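PDB 1Y8C: S-adenosylmethionine-dependent methyltransferase from Clostridium acetobutylicum, which probably transfers a methyl group from S-adenosylmethionine to an acceptor substrate. Local coordinates for residues S118-S129 / K210-N218. Sequence-based numbering, arbitrary orientation.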
loop_
_atom_site.group_PDB
_atom_site.type_symbol
_atom_site.label_atom_id
_atom_site.label_comp_id
_atom_site.label_asym_id
_atom_site.label_seq_id
_atom_site.Cartn_x
_atom_site.Cartn_y
_atom_site.Cartn_z
ATOM N N SER A 118 2.406 2.847 -17.189
ATOM C CA SER A 118 2.537 4.271 -16.892
ATOM C C SER A 118 1.237 5.055 -17.069
ATOM O O SER A 118 0.963 5.990 -16.318
ATOM C CB SER A 118 3.611 4.897 -17.772
ATOM O OG SER A 118 3.283 4.730 -19.139
ATOM N N ASP A 119 0.439 4.687 -18.066
ATOM C CA ASP A 119 -0.810 5.393 -18.301
ATOM C C ASP A 119 -1.817 5.188 -17.195
ATOM O O ASP A 119 -2.467 6.140 -16.758
ATOM C CB ASP A 119 -1.401 4.992 -19.642
ATOM C CG ASP A 119 -0.777 5.760 -20.778
ATOM O OD1 ASP A 119 -0.676 7.001 -20.635
ATOM O OD2 ASP A 119 -0.386 5.150 -21.801
ATOM N N ASP A 120 -1.948 3.949 -16.740
ATOM C CA ASP A 120 -2.872 3.651 -15.666
ATOM C C ASP A 120 -2.412 4.324 -14.376
ATOM O O ASP A 120 -3.219 4.596 -13.491
ATOM C CB ASP A 120 -2.973 2.146 -15.442
ATOM C CG ASP A 120 -3.813 1.460 -16.484
ATOM O OD1 ASP A 120 -4.873 2.013 -16.841
ATOM O OD2 ASP A 120 -3.427 0.360 -16.943
ATOM N N LEU A 121 -1.111 4.579 -14.270
ATOM C CA LEU A 121 -0.566 5.220 -13.085
ATOM C C LEU A 121 -0.936 6.697 -13.114
ATOM O O LEU A 121 -1.182 7.309 -12.070
ATOM C CB LEU A 121 0.955 5.054 -13.036
ATOM C CG LEU A 121 1.661 5.530 -11.762
ATOM C CD1 LEU A 121 1.187 4.731 -10.555
ATOM C CD2 LEU A 121 3.139 5.378 -11.951
ATOM N N LYS A 122 -0.972 7.266 -14.315
ATOM C CA LYS A 122 -1.345 8.664 -14.486
ATOM C C LYS A 122 -2.817 8.822 -14.125
ATOM O O LYS A 122 -3.186 9.736 -13.392
ATOM C CB LYS A 122 -1.102 9.113 -15.931
ATOM C CG LYS A 122 0.346 9.501 -16.214
ATOM C CD LYS A 122 0.597 9.819 -17.686
ATOM C CE LYS A 122 2.075 10.138 -17.922
ATOM N NZ LYS A 122 2.467 10.205 -19.366
ATOM N N LYS A 123 -3.650 7.919 -14.639
ATOM C CA LYS A 123 -5.076 7.951 -14.357
ATOM C C LYS A 123 -5.276 7.877 -12.850
ATOM O O LYS A 123 -6.102 8.590 -12.271
ATOM C CB LYS A 123 -5.775 6.784 -15.064
ATOM C CG LYS A 123 -5.764 6.926 -16.580
ATOM C CD LYS A 123 -6.403 5.744 -17.314
ATOM C CE LYS A 123 -7.920 5.640 -17.098
ATOM N NZ LYS A 123 -8.325 5.107 -15.763
ATOM N N TYR A 124 -4.488 7.015 -12.226
ATOM C CA TYR A 124 -4.498 6.817 -10.787
ATOM C C TYR A 124 -4.250 8.145 -10.045
ATOM O O TYR A 124 -5.081 8.578 -9.263
ATOM C CB TYR A 124 -3.427 5.780 -10.446
ATOM C CG TYR A 124 -3.053 5.666 -8.994
ATOM C CD1 TYR A 124 -3.937 5.134 -8.064
ATOM C CD2 TYR A 124 -1.776 6.026 -8.566
ATOM C CE1 TYR A 124 -3.550 4.954 -6.735
ATOM C CE2 TYR A 124 -1.378 5.853 -7.255
ATOM C CZ TYR A 124 -2.264 5.313 -6.342
ATOM O OH TYR A 124 -1.843 5.108 -5.048
ATOM N N PHE A 125 -3.116 8.789 -10.296
ATOM C CA PHE A 125 -2.811 10.051 -9.634
ATOM C C PHE A 125 -3.897 11.063 -9.904
ATOM O O PHE A 125 -4.280 11.829 -9.016
ATOM C CB PHE A 125 -1.460 10.609 -10.100
ATOM C CG PHE A 125 -0.267 9.873 -9.537
ATOM C CD1 PHE A 125 0.913 9.778 -10.266
ATOM C CD2 PHE A 125 -0.331 9.260 -8.285
ATOM C CE1 PHE A 125 1.998 9.078 -9.766
ATOM C CE2 PHE A 125 0.751 8.561 -7.783
ATOM C CZ PHE A 125 1.919 8.469 -8.519
ATOM N N LYS A 126 -4.396 11.085 -11.135
ATOM C CA LYS A 126 -5.461 12.021 -11.471
ATOM C C LYS A 126 -6.705 11.646 -10.656
ATOM O O LYS A 126 -7.355 12.513 -10.077
ATOM C CB LYS A 126 -5.771 11.983 -12.976
ATOM C CG LYS A 126 -6.866 12.962 -13.377
ATOM C CD LYS A 126 -7.188 12.927 -14.868
ATOM C CE LYS A 126 -8.552 13.595 -15.159
ATOM N NZ LYS A 126 -8.668 15.008 -14.625
ATOM N N ALA A 127 -7.011 10.350 -10.594
ATOM C CA ALA A 127 -8.165 9.865 -9.844
ATOM C C ALA A 127 -8.092 10.335 -8.404
ATOM O O ALA A 127 -9.072 10.817 -7.829
ATOM C CB ALA A 127 -8.222 8.352 -9.887
ATOM N N VAL A 128 -6.906 10.195 -7.834
ATOM C CA VAL A 128 -6.647 10.586 -6.462
ATOM C C VAL A 128 -6.939 12.078 -6.238
ATOM O O VAL A 128 -7.748 12.432 -5.387
ATOM C CB VAL A 128 -5.185 10.236 -6.105
ATOM C CG1 VAL A 128 -4.841 10.697 -4.705
ATOM C CG2 VAL A 128 -4.997 8.739 -6.233
ATOM N N SER A 129 -6.299 12.945 -7.016
ATOM C CA SER A 129 -6.511 14.382 -6.886
ATOM C C SER A 129 -7.984 14.763 -7.059
ATOM O O SER A 129 -8.434 15.768 -6.508
ATOM C CB SER A 129 -5.693 15.138 -7.920
ATOM O OG SER A 129 -6.265 14.962 -9.198
ATOM N N LYS A 210 7.423 13.200 -12.100
ATOM C CA LYS A 210 6.822 13.707 -13.332
ATOM C C LYS A 210 5.336 13.321 -13.395
ATOM O O LYS A 210 4.480 14.176 -13.601
ATOM C CB LYS A 210 7.568 13.158 -14.556
ATOM C CG LYS A 210 7.184 13.847 -15.868
ATOM C CD LYS A 210 8.011 13.369 -17.071
ATOM C CE LYS A 210 7.573 11.998 -17.587
ATOM N NZ LYS A 210 6.202 12.003 -18.202
ATOM N N TYR A 211 5.041 12.037 -13.200
ATOM C CA TYR A 211 3.667 11.549 -13.227
ATOM C C TYR A 211 2.802 12.221 -12.170
ATOM O O TYR A 211 1.601 12.389 -12.361
ATOM C CB TYR A 211 3.644 10.034 -13.026
ATOM C CG TYR A 211 4.376 9.259 -14.103
ATOM C CD1 TYR A 211 4.766 7.933 -13.894
ATOM C CD2 TYR A 211 4.666 9.846 -15.337
ATOM C CE1 TYR A 211 5.430 7.214 -14.890
ATOM C CE2 TYR A 211 5.325 9.136 -16.338
ATOM C CZ TYR A 211 5.703 7.819 -16.112
ATOM O OH TYR A 211 6.325 7.108 -17.120
ATOM N N LEU A 212 3.403 12.598 -11.050
ATOM C CA LEU A 212 2.651 13.269 -10.002
ATOM C C LEU A 212 2.198 14.621 -10.513
ATOM O O LEU A 212 1.015 14.942 -10.458
ATOM C CB LEU A 212 3.508 13.468 -8.755
ATOM C CG LEU A 212 3.552 12.323 -7.749
ATOM C CD1 LEU A 212 4.460 12.711 -6.602
ATOM C CD2 LEU A 212 2.155 12.022 -7.244
ATOM N N LYS A 213 3.149 15.410 -11.007
ATOM C CA LYS A 213 2.857 16.738 -11.534
ATOM C C LYS A 213 1.749 16.655 -12.575
ATOM O O LYS A 213 0.886 17.527 -12.661
ATOM C CB LYS A 213 4.113 17.345 -12.164
ATOM C CG LYS A 213 5.138 17.873 -11.159
ATOM C CD LYS A 213 4.676 19.185 -10.531
ATOM C CE LYS A 213 5.805 19.899 -9.801
ATOM N NZ LYS A 213 5.415 21.294 -9.447
ATOM N N HIS A 214 1.782 15.595 -13.367
ATOM C CA HIS A 214 0.783 15.384 -14.396
ATOM C C HIS A 214 -0.597 15.332 -13.737
ATOM O O HIS A 214 -1.594 15.748 -14.327
ATOM C CB HIS A 214 1.099 14.077 -15.133
ATOM C CG HIS A 214 0.147 13.751 -16.239
ATOM N ND1 HIS A 214 -1.135 13.292 -16.010
ATOM C CD2 HIS A 214 0.291 13.806 -17.584
ATOM C CE1 HIS A 214 -1.735 13.077 -17.166
ATOM N NE2 HIS A 214 -0.892 13.381 -18.138
ATOM N N GLY A 215 -0.642 14.825 -12.507
ATOM C CA GLY A 215 -1.897 14.732 -11.781
ATOM C C GLY A 215 -2.180 15.989 -10.978
ATOM O O GLY A 215 -3.001 15.983 -10.058
ATOM N N GLN A 216 -1.490 17.071 -11.323
ATOM C CA GLN A 216 -1.676 18.341 -10.641
ATOM C C GLN A 216 -1.427 18.217 -9.138
ATOM O O GLN A 216 -1.975 18.979 -8.348
ATOM C CB GLN A 216 -3.097 18.859 -10.892
ATOM C CG GLN A 216 -3.426 19.048 -12.358
ATOM C CD GLN A 216 -2.614 20.160 -12.985
ATOM O OE1 GLN A 216 -2.914 21.341 -12.799
ATOM N NE2 GLN A 216 -1.565 19.794 -13.716
ATOM N N LEU A 217 -0.602 17.255 -8.744
ATOM C CA LEU A 217 -0.286 17.058 -7.334
ATOM C C LEU A 217 1.109 17.607 -7.004
ATOM O O LEU A 217 2.046 17.416 -7.771
ATOM C CB LEU A 217 -0.359 15.571 -7.005
ATOM C CG LEU A 217 -1.761 14.982 -7.140
ATOM C CD1 LEU A 217 -1.728 13.476 -6.950
ATOM C CD2 LEU A 217 -2.664 15.632 -6.116
ATOM N N ASN A 218 1.242 18.295 -5.873
ATOM C CA ASN A 218 2.530 18.864 -5.459
ATOM C C ASN A 218 3.152 18.044 -4.317
ATOM O O ASN A 218 2.450 17.588 -3.408
ATOM C CB ASN A 218 2.338 20.330 -5.018
ATOM C CG ASN A 218 3.647 21.002 -4.584
ATOM O OD1 ASN A 218 4.596 21.114 -5.370
ATOM N ND2 ASN A 218 3.697 21.457 -3.326
#
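Phe125 and Tyr211 both set CG opposite their own carbonyl carbon (chi1 -74° and -61°), and with these torsions the phenyl ring lies against helix 210-214 while the phenol lies back along helix 118-129. CD2 of Leu212 sits almost exactly over the centre of the Phe125 ring, 3.6 Å from the centroid, a CH-pi contact to one face. At the rim of the same ring, in its plane, CB of Tyr211 meets CE1 of Phe125 at 3.8 Å. The Tyr211 ring is then gripped by one turn of the opposite helix: CD1 touches CD2 of Leu121 at 3.6 Å, CE of Lys122 approaches CD2 and CE2 of Tyr211, and the OH ends beside CB of Ser118. Beyond CG the Lys122 chain runs extended between Tyr211 and His214, passing over the imidazole roughly level with its plane, with CD 3.9 Å from the centroid over one face; the two side chains cross at about a right angle. Its ammonium NZ ends 4.3 Å from NZ of Lys210, two like charges close together at the exposed side of the contact. The backbones draw closest where Gly215 follows the helix, its CA 4.5 Å from that of Lys126. Past this turn, CD2 of Leu217 packs on CB of Ser129 at 3.6 Å, while the Ser129 hydroxyl turns back to donate a hydrogen bond to the Lys126 carbonyl within its own helix. Leu212 also touches strand 237-244, as does Leu217, which opens the neighbouring edge strand 217-224, and Val128 rests on strands 104-107 and 136-143. Two helices crossing at -47° thus pack side by side against one face of the mixed seven-stranded sheet, with strand order 3-2-1-4-5-7-6, the layered arrangement characteristic of the Rossmann-like class I methyltransferase fold.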